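Local coordinates for hemoglobin-like protein (Methylacidiphilum infernorum, PDB 4NK2) that probably binds oxygen reversibly at a heme iron, as a group II truncated hemoglobin from a thermophilic, acid-loving bacterium, at residues 63-71 with 94-102; 70-79 with 133-141. All coordinates share one frame; numbering follows the deposited sequence. Where two conformers were deposited one is given.

Contact 1. Residues 63-71 with 94-102; sequences LRKLVEVHH and VKRSADFVV. With HEM (protoporphyrin IX containing Fe), chain C.
Two helices of the heme pocket, 53-75 and 87-104, run roughly antiparallel (137° between their segment axes) and are tied along one side by a salt bridge between Arg-64 and Asp-99. The arginine grips end-on: NH1 and NH2 both donate to Asp-99 OD1, each at 2.9 Å, and that oxygen lies in the guanidinium plane. The carboxylate itself stands almost upright on this plane, at 86°. Its other oxygen, OD2, accepts from Lys-95 NZ at 2.8 Å on the syn side, so one acid links two positive charges, while NE of Arg-64 goes to Glu-60 and Tyr-110 adds a cation-pi contact. Val-102 CG2 lies over one guanidinium face. Were this acid an alanine, Lys-95 NZ and the NH1/NH2 end of Arg-64 would probably lose their common partner, leaving the guanidinium held mainly from its Glu-60 side.

This is one of the two antiparallel helix pairs of the 2-over-2 globin sandwich, and its interior is a knob-into-hole fit. Val-67 drops among Val-94, Ser-97, Ala-98 and Val-101. Its chi1 of 171° sets CG1 anti to the backbone N, where it meets Ser-97 CB at 3.8 Å; CG2 packs on Val-101 CG2 at 3.6 Å. Further along, Val-94 CG2 lies over one face of the His-71 ring in a CH-pi contact, 4.1 Å from its centroid, though His-71 has a second conformer and this contact is doubtful. Helix 87-104 also reaches the heme: Arg-96 NH1 donates to propionate O1D at 3.1 Å, and Ser-97 OG lies 3.6 Å from C2D of the porphyrin.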
loop_
_atom_site.group_PDB
_atom_site.type_symbol
_atom_site.label_atom_id
_atom_site.label_comp_id
_atom_site.label_asym_id
_atom_site.label_seq_id
_atom_site.Cartn_x
_atom_site.Cartn_y
_atom_site.Cartn_z
ATOM N N LEU A 63 7.070 3.953 31.023
ATOM C CA LEU A 63 6.689 3.465 29.697
ATOM C C LEU A 63 5.191 3.616 29.476
ATOM O O LEU A 63 4.745 3.935 28.366
ATOM C CB LEU A 63 7.144 2.015 29.495
ATOM C CG LEU A 63 8.669 1.844 29.416
ATOM C CD1 LEU A 63 9.070 0.379 29.470
ATOM C CD2 LEU A 63 9.187 2.484 28.133
ATOM N N ARG A 64 4.390 3.404 30.512
ATOM C CA ARG A 64 2.948 3.547 30.306
ATOM C C ARG A 64 2.587 5.027 30.135
ATOM O O ARG A 64 1.686 5.380 29.365
ATOM C CB ARG A 64 2.147 2.893 31.446
ATOM C CG ARG A 64 2.406 1.388 31.605
ATOM C CD ARG A 64 1.396 0.714 32.530
ATOM N NE ARG A 64 1.575 -0.736 32.500
ATOM C CZ ARG A 64 0.994 -1.540 31.611
ATOM N NH1 ARG A 64 0.184 -1.041 30.682
ATOM N NH2 ARG A 64 1.230 -2.846 31.640
ATOM N N LYS A 65 3.310 5.899 30.831
ATOM C CA LYS A 65 3.040 7.331 30.725
ATOM C C LYS A 65 3.458 7.846 29.360
ATOM O O LYS A 65 2.772 8.686 28.763
ATOM C CB LYS A 65 3.771 8.108 31.816
ATOM C CG LYS A 65 3.524 9.612 31.752
ATOM C CD LYS A 65 4.359 10.358 32.827
ATOM C CE LYS A 65 4.145 11.856 32.698
ATOM N NZ LYS A 65 4.707 12.606 33.850
ATOM N N LEU A 66 4.582 7.334 28.859
ATOM C CA LEU A 66 5.066 7.680 27.523
ATOM C C LEU A 66 3.985 7.384 26.498
ATOM O O LEU A 66 3.690 8.201 25.621
ATOM C CB LEU A 66 6.315 6.855 27.196
ATOM C CG LEU A 66 6.758 6.802 25.734
ATOM C CD1 LEU A 66 7.102 8.205 25.194
ATOM C CD2 LEU A 66 7.947 5.841 25.552
ATOM N N VAL A 67 3.404 6.195 26.597
ATOM C CA VAL A 67 2.387 5.787 25.625
ATOM C C VAL A 67 1.157 6.666 25.783
ATOM O O VAL A 67 0.576 7.138 24.796
ATOM C CB VAL A 67 2.027 4.317 25.811
ATOM C CG1 VAL A 67 0.807 3.942 24.955
ATOM C CG2 VAL A 67 3.237 3.444 25.435
ATOM N N GLU A 68 0.765 6.903 27.030
ATOM C CA GLU A 68 -0.362 7.792 27.308
ATOM C C GLU A 68 -0.125 9.162 26.683
ATOM O O GLU A 68 -0.982 9.687 25.986
ATOM C CB GLU A 68 -0.573 7.918 28.823
ATOM C CG GLU A 68 -1.501 9.049 29.252
ATOM C CD GLU A 68 -2.935 8.865 28.792
ATOM O OE1 GLU A 68 -3.433 7.715 28.782
ATOM O OE2 GLU A 68 -3.581 9.886 28.459
ATOM N N VAL A 69 1.047 9.742 26.915
ATOM C CA VAL A 69 1.343 11.059 26.357
ATOM C C VAL A 69 1.398 11.015 24.829
ATOM O O VAL A 69 0.926 11.937 24.151
ATOM C CB VAL A 69 2.656 11.631 26.952
ATOM C CG1 VAL A 69 3.113 12.866 26.182
ATOM C CG2 VAL A 69 2.458 11.956 28.436
ATOM N N HIS A 70 1.961 9.948 24.270
ATOM C CA HIS A 70 2.033 9.855 22.810
ATOM C C HIS A 70 0.611 9.934 22.269
ATOM O O HIS A 70 0.339 10.598 21.268
ATOM C CB HIS A 70 2.713 8.545 22.370
ATOM C CG HIS A 70 2.725 8.332 20.882
ATOM N ND1 HIS A 70 2.269 7.171 20.295
ATOM C CD2 HIS A 70 3.143 9.127 19.866
ATOM C CE1 HIS A 70 2.398 7.262 18.979
ATOM N NE2 HIS A 70 2.929 8.440 18.696
ATOM N N HIS A 71 -0.284 9.229 22.935
ATOM C CA HIS A 71 -1.697 9.274 22.453
ATOM C C HIS A 71 -2.346 10.614 22.657
ATOM O O HIS A 71 -3.047 11.013 21.762
ATOM C CB HIS A 71 -2.497 8.131 23.084
ATOM C CG HIS A 71 -2.347 6.831 22.351
ATOM N ND1 HIS A 71 -3.163 6.481 21.301
ATOM C CD2 HIS A 71 -1.460 5.818 22.494
ATOM C CE1 HIS A 71 -2.799 5.301 20.834
ATOM N NE2 HIS A 71 -1.764 4.876 21.538
ATOM N N VAL A 94 -5.209 2.462 24.335
ATOM C CA VAL A 94 -4.030 2.955 25.040
ATOM C C VAL A 94 -3.420 1.850 25.896
ATOM O O VAL A 94 -2.193 1.726 25.982
ATOM C CB VAL A 94 -4.330 4.190 25.906
ATOM C CG1 VAL A 94 -3.103 4.540 26.778
ATOM C CG2 VAL A 94 -4.699 5.383 25.021
ATOM N N LYS A 95 -4.266 1.052 26.530
ATOM C CA LYS A 95 -3.819 -0.075 27.333
ATOM C C LYS A 95 -3.071 -1.124 26.538
ATOM O O LYS A 95 -2.029 -1.568 26.954
ATOM C CB LYS A 95 -4.993 -0.732 28.044
ATOM C CG LYS A 95 -4.598 -1.464 29.303
ATOM C CD LYS A 95 -5.372 -2.732 29.469
ATOM C CE LYS A 95 -4.761 -3.582 30.559
ATOM N NZ LYS A 95 -4.279 -4.891 30.051
ATOM N N ARG A 96 -3.626 -1.527 25.408
ATOM C CA ARG A 96 -2.979 -2.488 24.515
ATOM C C ARG A 96 -1.615 -1.984 24.055
ATOM O O ARG A 96 -0.646 -2.736 24.052
ATOM C CB ARG A 96 -3.845 -2.743 23.273
ATOM C CG ARG A 96 -5.186 -3.407 23.565
ATOM C CD ARG A 96 -6.027 -3.497 22.307
ATOM N NE ARG A 96 -7.401 -3.845 22.638
ATOM C CZ ARG A 96 -8.362 -4.024 21.736
ATOM N NH1 ARG A 96 -8.091 -3.890 20.446
ATOM N NH2 ARG A 96 -9.583 -4.345 22.128
ATOM N N SER A 97 -1.537 -0.724 23.632
ATOM C CA SER A 97 -0.255 -0.185 23.182
ATOM C C SER A 97 0.750 -0.142 24.311
ATOM O O SER A 97 1.943 -0.408 24.106
ATOM C CB SER A 97 -0.419 1.226 22.614
ATOM O OG SER A 97 -1.085 1.185 21.372
ATOM N N ALA A 98 0.283 0.204 25.507
ATOM C CA ALA A 98 1.207 0.330 26.634
ATOM C C ALA A 98 1.693 -1.064 27.037
ATOM O O ALA A 98 2.901 -1.264 27.294
ATOM C CB ALA A 98 0.556 1.056 27.789
ATOM N N ASP A 99 0.770 -2.033 27.077
ATOM C CA ASP A 99 1.174 -3.424 27.315
ATOM C C ASP A 99 2.203 -3.876 26.286
ATOM O O ASP A 99 3.188 -4.521 26.634
ATOM C CB ASP A 99 -0.019 -4.388 27.266
ATOM C CG ASP A 99 -0.963 -4.235 28.448
ATOM O OD1 ASP A 99 -0.583 -3.612 29.466
ATOM O OD2 ASP A 99 -2.097 -4.757 28.350
ATOM N N PHE A 100 1.974 -3.558 25.017
ATOM C CA PHE A 100 2.922 -3.941 23.968
ATOM C C PHE A 100 4.304 -3.299 24.192
ATOM O O PHE A 100 5.340 -3.963 24.124
ATOM C CB PHE A 100 2.373 -3.549 22.589
ATOM C CG PHE A 100 3.256 -3.962 21.437
ATOM C CD1 PHE A 100 3.343 -5.295 21.050
ATOM C CD2 PHE A 100 3.984 -3.016 20.732
ATOM C CE1 PHE A 100 4.159 -5.683 19.989
ATOM C CE2 PHE A 100 4.812 -3.394 19.677
ATOM C CZ PHE A 100 4.891 -4.733 19.300
ATOM N N VAL A 101 4.319 -1.996 24.442
ATOM C CA VAL A 101 5.576 -1.277 24.644
ATOM C C VAL A 101 6.334 -1.797 25.856
ATOM O O VAL A 101 7.554 -1.998 25.795
ATOM C CB VAL A 101 5.331 0.234 24.825
ATOM C CG1 VAL A 101 6.578 0.920 25.380
ATOM C CG2 VAL A 101 4.893 0.873 23.478
ATOM N N VAL A 102 5.632 -1.983 26.971
ATOM C CA VAL A 102 6.277 -2.493 28.181
ATOM C C VAL A 102 6.895 -3.862 27.905
ATOM O O VAL A 102 8.035 -4.125 28.279
ATOM C CB VAL A 102 5.281 -2.600 29.346
ATOM C CG1 VAL A 102 5.901 -3.379 30.505
ATOM C CG2 VAL A 102 4.844 -1.217 29.816
HETATM C CHA HEM C . -3.376 -0.072 17.216
HETATM C CHB HEM C . -2.435 3.801 14.476
HETATM C CHC HEM C . 2.227 2.403 14.159
HETATM C CHD HEM C . 1.394 -0.184 18.206
HETATM C C1A HEM C . -3.574 1.040 16.435
HETATM C C2A HEM C . -4.854 1.612 16.026
HETATM C C3A HEM C . -4.569 2.690 15.266
HETATM C C4A HEM C . -3.122 2.824 15.167
HETATM C CMA HEM C . -5.562 3.667 14.595
HETATM C CAA HEM C . -6.260 1.059 16.403
HETATM C CBA HEM C . -6.731 0.169 15.234
HETATM C CGA HEM C . -8.082 -0.519 15.408
HETATM O O1A HEM C . -8.898 -0.505 14.444
HETATM O O2A HEM C . -8.374 -1.103 16.488
HETATM C C1B HEM C . -1.117 3.735 14.052
HETATM C C2B HEM C . -0.483 4.545 13.024
HETATM C C3B HEM C . 0.804 4.161 12.934
HETATM C C4B HEM C . 1.046 3.094 13.900
HETATM C CMB HEM C . -1.143 5.664 12.192
HETATM C CAB HEM C . 1.829 4.769 11.958
HETATM C CBB HEM C . 2.980 4.129 11.725
HETATM C C1C HEM C . 2.441 1.606 15.269
HETATM C C2C HEM C . 3.704 1.059 15.745
HETATM C C3C HEM C . 3.459 0.339 16.858
HETATM C C4C HEM C . 2.038 0.412 17.140
HETATM C CMC HEM C . 5.077 1.255 15.064
HETATM C CAC HEM C . 4.470 -0.426 17.744
HETATM C CBC HEM C . 5.781 -0.150 17.710
HETATM C C1D HEM C . 0.059 -0.514 18.263
HETATM C C2D HEM C . -0.544 -1.546 19.094
HETATM C C3D HEM C . -2.031 -1.488 18.782
HETATM C C4D HEM C . -2.185 -0.448 17.791
HETATM C CMD HEM C . 0.138 -2.498 20.107
HETATM C CAD HEM C . -3.132 -2.393 19.379
HETATM C CBD HEM C . -3.123 -3.695 18.573
HETATM C CGD HEM C . -4.199 -4.590 19.145
HETATM O O1D HEM C . -5.397 -4.290 18.928
HETATM O O2D HEM C . -3.855 -5.592 19.827
HETATM N NA HEM C . -2.554 1.802 15.898
HETATM N NB HEM C . -0.149 2.876 14.552
HETATM N NC HEM C . 1.461 1.186 16.158
HETATM N ND HEM C . -0.936 0.100 17.520
HETATM FE FE HEM C . -0.529 1.429 15.963
#

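Contact 2. Residues 70-79 with 133-141; sequences HHENLMKSKI and AREIWLACY. With HEM (protoporphyrin IX containing Fe), chain C.
The heme pocket of this 2-over-2 globin is walled here by an aromatic cluster, in which His-70 of helix 53-75 meets Trp-137 and Tyr-141 of helix 131-147. The histidine lies face to face on Tyr-141, centroids 3.7 Å apart and planes 20° from parallel, while Leu-74 CD1 sits over its other face. Toward Trp-137 it turns its edge, CE1 pointing at the indole, with the planes at 84°. What fixes its rotation is NE2, which donates to the Trp-137 carbonyl O at 3.0 Å, close to the ring plane but somewhat out of the carbonyl plane. ND1 and Tyr-141 OH share a water. A chi1 of -177° swings the Trp-137 indole, CG anti to the backbone N, in between two neighbours: His-70 on one face, the porphyrin on the other, with CZ2 3.4 Å from heme C1C.

A turn away, Asn-73 ND2 donates to Cys-140 O at 3.0 Å along a lone pair in the carbonyl plane, and Cys-140 SG packs against Leu-74 CD2. Beyond the helix end, Ile-79 CG1 packs against Ile-136 CG2, 3.8 Å away, and its CG2 touches Ala-133. In the chain that brings Ile-79 there, Ser-77 OG accepts from Ile-79 N at 3.2 Å, an ST turn, and itself donates to Leu-74 O at 2.7 Å.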
loop_
_atom_site.group_PDB
_atom_site.type_symbol
_atom_site.label_atom_id
_atom_site.label_comp_id
_atom_site.label_asym_id
_atom_site.label_seq_id
_atom_site.Cartn_x
_atom_site.Cartn_y
_atom_site.Cartn_z
ATOM N N HIS A 70 1.961 9.948 24.270
ATOM C CA HIS A 70 2.033 9.855 22.810
ATOM C C HIS A 70 0.611 9.934 22.269
ATOM O O HIS A 70 0.339 10.598 21.268
ATOM C CB HIS A 70 2.713 8.545 22.370
ATOM C CG HIS A 70 2.725 8.332 20.882
ATOM N ND1 HIS A 70 2.269 7.171 20.295
ATOM C CD2 HIS A 70 3.143 9.127 19.866
ATOM C CE1 HIS A 70 2.398 7.262 18.979
ATOM N NE2 HIS A 70 2.929 8.440 18.696
ATOM N N HIS A 71 -0.284 9.229 22.935
ATOM C CA HIS A 71 -1.697 9.274 22.453
ATOM C C HIS A 71 -2.346 10.614 22.657
ATOM O O HIS A 71 -3.047 11.013 21.762
ATOM C CB HIS A 71 -2.497 8.131 23.084
ATOM C CG HIS A 71 -2.347 6.831 22.351
ATOM N ND1 HIS A 71 -3.163 6.481 21.301
ATOM C CD2 HIS A 71 -1.460 5.818 22.494
ATOM C CE1 HIS A 71 -2.799 5.301 20.834
ATOM N NE2 HIS A 71 -1.764 4.876 21.538
ATOM N N GLU A 72 -2.034 11.352 23.702
ATOM C CA GLU A 72 -2.545 12.718 23.849
ATOM C C GLU A 72 -2.083 13.566 22.660
ATOM O O GLU A 72 -2.867 14.333 22.086
ATOM C CB GLU A 72 -2.107 13.327 25.186
ATOM C CG GLU A 72 -2.760 12.643 26.380
ATOM C CD GLU A 72 -2.132 13.028 27.697
ATOM O OE1 GLU A 72 -1.298 13.958 27.715
ATOM O OE2 GLU A 72 -2.466 12.396 28.716
ATOM N N ASN A 73 -0.817 13.416 22.273
ATOM C CA ASN A 73 -0.280 14.135 21.121
ATOM C C ASN A 73 -1.020 13.737 19.836
ATOM O O ASN A 73 -1.401 14.584 19.035
ATOM C CB ASN A 73 1.232 13.879 20.977
ATOM C CG ASN A 73 2.050 14.530 22.101
ATOM O OD1 ASN A 73 1.537 15.379 22.834
ATOM N ND2 ASN A 73 3.323 14.131 22.236
ATOM N N LEU A 74 -1.209 12.436 19.642
ATOM C CA LEU A 74 -1.934 11.945 18.473
ATOM C C LEU A 74 -3.340 12.549 18.348
ATOM O O LEU A 74 -3.781 12.860 17.236
ATOM C CB LEU A 74 -2.020 10.418 18.500
ATOM C CG LEU A 74 -0.754 9.658 18.121
ATOM C CD1 LEU A 74 -0.951 8.176 18.393
ATOM C CD2 LEU A 74 -0.408 9.892 16.647
ATOM N N MET A 75 -4.032 12.740 19.462
ATOM C CA MET A 75 -5.380 13.286 19.421
ATOM C C MET A 75 -5.378 14.758 19.021
ATOM O O MET A 75 -6.367 15.266 18.537
ATOM C CB MET A 75 -6.116 13.093 20.750
ATOM C CG MET A 75 -6.396 11.655 21.177
ATOM S SD MET A 75 -7.254 10.569 20.020
ATOM C CE MET A 75 -8.795 11.403 19.797
ATOM N N LYS A 76 -4.258 15.430 19.207
ATOM C CA LYS A 76 -4.139 16.825 18.850
ATOM C C LYS A 76 -3.524 17.015 17.482
ATOM O O LYS A 76 -3.279 18.129 17.067
ATOM C CB LYS A 76 -3.278 17.554 19.879
ATOM C CG LYS A 76 -3.991 17.863 21.159
ATOM C CD LYS A 76 -3.049 17.861 22.320
ATOM C CE LYS A 76 -1.679 18.354 21.911
ATOM N NZ LYS A 76 -0.852 18.701 23.090
ATOM N N SER A 77 -3.272 15.918 16.788
ATOM C CA SER A 77 -2.543 15.949 15.514
ATOM C C SER A 77 -3.465 15.809 14.315
ATOM O O SER A 77 -4.652 15.523 14.467
ATOM C CB SER A 77 -1.537 14.803 15.461
ATOM O OG SER A 77 -2.209 13.597 15.134
ATOM N N LYS A 78 -2.904 15.953 13.124
ATOM C CA LYS A 78 -3.667 15.858 11.893
ATOM C C LYS A 78 -4.138 14.453 11.535
ATOM O O LYS A 78 -4.860 14.284 10.581
ATOM C CB LYS A 78 -2.875 16.436 10.729
ATOM C CG LYS A 78 -2.860 17.944 10.664
ATOM C CD LYS A 78 -1.713 18.418 9.803
ATOM C CE LYS A 78 -1.867 19.870 9.401
ATOM N NZ LYS A 78 -2.101 20.772 10.560
ATOM N N ILE A 79 -3.734 13.446 12.293
ATOM C CA ILE A 79 -4.317 12.109 12.101
ATOM C C ILE A 79 -5.256 11.729 13.241
ATOM O O ILE A 79 -5.552 10.543 13.450
ATOM C CB ILE A 79 -3.253 11.002 11.911
ATOM C CG1 ILE A 79 -2.272 10.982 13.093
ATOM C CG2 ILE A 79 -2.532 11.181 10.581
ATOM C CD1 ILE A 79 -1.321 9.775 13.086
ATOM N N ALA A 133 0.983 9.852 7.525
ATOM C CA ALA A 133 0.483 9.348 8.807
ATOM C C ALA A 133 1.611 8.804 9.684
ATOM O O ALA A 133 1.650 9.059 10.893
ATOM C CB ALA A 133 -0.553 8.274 8.573
ATOM N N ARG A 134 2.515 8.034 9.089
ATOM C CA ARG A 134 3.662 7.534 9.846
ATOM C C ARG A 134 4.547 8.679 10.323
ATOM O O ARG A 134 5.028 8.656 11.461
ATOM C CB ARG A 134 4.503 6.548 9.024
ATOM C CG ARG A 134 5.940 6.436 9.561
ATOM C CD ARG A 134 6.767 5.378 8.827
ATOM N NE ARG A 134 8.142 5.345 9.314
ATOM C CZ ARG A 134 9.147 6.053 8.797
ATOM N NH1 ARG A 134 8.946 6.844 7.748
ATOM N NH2 ARG A 134 10.364 5.957 9.324
ATOM N N GLU A 135 4.758 9.682 9.473
ATOM C CA GLU A 135 5.607 10.813 9.861
ATOM C C GLU A 135 5.006 11.545 11.046
ATOM O O GLU A 135 5.711 11.892 11.998
ATOM C CB GLU A 135 5.807 11.786 8.693
ATOM C CG GLU A 135 6.579 11.191 7.529
ATOM C CD GLU A 135 7.050 12.251 6.545
ATOM O OE1 GLU A 135 7.050 13.453 6.901
ATOM O OE2 GLU A 135 7.432 11.875 5.417
ATOM N N ILE A 136 3.699 11.777 10.988
ATOM C CA ILE A 136 3.001 12.460 12.078
ATOM C C ILE A 136 2.994 11.612 13.356
ATOM O O ILE A 136 3.228 12.126 14.445
ATOM C CB ILE A 136 1.555 12.835 11.678
ATOM C CG1 ILE A 136 1.556 13.938 10.607
ATOM C CG2 ILE A 136 0.761 13.278 12.902
ATOM C CD1 ILE A 136 0.158 14.158 9.984
ATOM N N TRP A 137 2.733 10.314 13.229
ATOM C CA TRP A 137 2.783 9.405 14.379
ATOM C C TRP A 137 4.171 9.467 15.032
ATOM O O TRP A 137 4.289 9.517 16.259
ATOM C CB TRP A 137 2.459 7.986 13.899
ATOM C CG TRP A 137 2.371 6.871 14.940
ATOM C CD1 TRP A 137 1.233 6.370 15.519
ATOM C CD2 TRP A 137 3.455 6.066 15.431
ATOM N NE1 TRP A 137 1.548 5.325 16.361
ATOM C CE2 TRP A 137 2.904 5.120 16.326
ATOM C CE3 TRP A 137 4.839 6.071 15.216
ATOM C CZ2 TRP A 137 3.690 4.188 17.005
ATOM C CZ3 TRP A 137 5.622 5.137 15.883
ATOM C CH2 TRP A 137 5.046 4.214 16.775
ATOM N N LEU A 138 5.217 9.482 14.212
ATOM C CA LEU A 138 6.591 9.601 14.720
ATOM C C LEU A 138 6.883 10.943 15.393
ATOM O O LEU A 138 7.540 10.987 16.441
ATOM C CB LEU A 138 7.602 9.352 13.589
ATOM C CG LEU A 138 7.826 7.881 13.228
ATOM C CD1 LEU A 138 8.787 7.737 12.060
ATOM C CD2 LEU A 138 8.371 7.105 14.445
ATOM N N ALA A 139 6.424 12.046 14.806
ATOM C CA ALA A 139 6.703 13.354 15.408
ATOM C C ALA A 139 6.002 13.471 16.745
ATOM O O ALA A 139 6.510 14.108 17.677
ATOM C CB ALA A 139 6.277 14.476 14.488
ATOM N N CYS A 140 4.818 12.875 16.837
ATOM C CA CYS A 140 4.114 12.822 18.108
ATOM C C CYS A 140 4.905 12.024 19.137
ATOM O O CYS A 140 4.821 12.301 20.335
ATOM C CB CYS A 140 2.730 12.193 17.940
ATOM S SG CYS A 140 1.551 13.285 17.106
ATOM N N TYR A 141 5.633 11.007 18.684
ATOM C CA TYR A 141 6.393 10.179 19.618
ATOM C C TYR A 141 7.659 10.903 20.057
ATOM O O TYR A 141 8.047 10.844 21.236
ATOM C CB TYR A 141 6.740 8.834 18.989
ATOM C CG TYR A 141 6.344 7.660 19.843
ATOM C CD1 TYR A 141 5.611 6.612 19.308
ATOM C CD2 TYR A 141 6.725 7.585 21.178
ATOM C CE1 TYR A 141 5.252 5.521 20.071
ATOM C CE2 TYR A 141 6.365 6.493 21.955
ATOM C CZ TYR A 141 5.625 5.468 21.391
ATOM O OH TYR A 141 5.253 4.371 22.148
HETATM C CHA HEM C . -3.376 -0.072 17.216
HETATM C CHB HEM C . -2.435 3.801 14.476
HETATM C CHC HEM C . 2.227 2.403 14.159
HETATM C CHD HEM C . 1.394 -0.184 18.206
HETATM C C1A HEM C . -3.574 1.040 16.435
HETATM C C2A HEM C . -4.854 1.612 16.026
HETATM C C3A HEM C . -4.569 2.690 15.266
HETATM C C4A HEM C . -3.122 2.824 15.167
HETATM C CMA HEM C . -5.562 3.667 14.595
HETATM C CAA HEM C . -6.260 1.059 16.403
HETATM C CBA HEM C . -6.731 0.169 15.234
HETATM C CGA HEM C . -8.082 -0.519 15.408
HETATM O O1A HEM C . -8.898 -0.505 14.444
HETATM O O2A HEM C . -8.374 -1.103 16.488
HETATM C C1B HEM C . -1.117 3.735 14.052
HETATM C C2B HEM C . -0.483 4.545 13.024
HETATM C C3B HEM C . 0.804 4.161 12.934
HETATM C C4B HEM C . 1.046 3.094 13.900
HETATM C CMB HEM C . -1.143 5.664 12.192
HETATM C CAB HEM C . 1.829 4.769 11.958
HETATM C CBB HEM C . 2.980 4.129 11.725
HETATM C C1C HEM C . 2.441 1.606 15.269
HETATM C C2C HEM C . 3.704 1.059 15.745
HETATM C C3C HEM C . 3.459 0.339 16.858
HETATM C C4C HEM C . 2.038 0.412 17.140
HETATM C CMC HEM C . 5.077 1.255 15.064
HETATM C CAC HEM C . 4.470 -0.426 17.744
HETATM C CBC HEM C . 5.781 -0.150 17.710
HETATM C C1D HEM C . 0.059 -0.514 18.263
HETATM C C2D HEM C . -0.544 -1.546 19.094
HETATM C C3D HEM C . -2.031 -1.488 18.782
HETATM C C4D HEM C . -2.185 -0.448 17.791
HETATM C CMD HEM C . 0.138 -2.498 20.107
HETATM C CAD HEM C . -3.132 -2.393 19.379
HETATM C CBD HEM C . -3.123 -3.695 18.573
HETATM C CGD HEM C . -4.199 -4.590 19.145
HETATM O O1D HEM C . -5.397 -4.290 18.928
HETATM O O2D HEM C . -3.855 -5.592 19.827
HETATM N NA HEM C . -2.554 1.802 15.898
HETATM N NB HEM C . -0.149 2.876 14.552
HETATM N NC HEM C . 1.461 1.186 16.158
HETATM N ND HEM C . -0.936 0.100 17.520
HETATM FE FE HEM C . -0.529 1.429 15.963
HETATM O O HOH W 1 2.269 4.167 21.644
#

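Overall arrangement
Helix 53-75 serves both contacts, packing on helix 87-104 in contact 1 and on helix 131-147 in contact 2, with His-70 and His-71 common to both. The centres lie 13 Å apart, yet the two sets of side chains meet: Tyr-141 touches Leu-66 and Val-101, its CE2 3.7 Å from Leu-66 CD1. Along the chain the segments alternate, 63-71, 70-79, 94-102, then 133-141, so the two contacts interlock within one globin domain. Both also reach the heme, contact 1 at a propionate and over a pyrrole, contact 2 through Trp-137 on the same porphyrin face. One helix therefore joins two walls of the pocket.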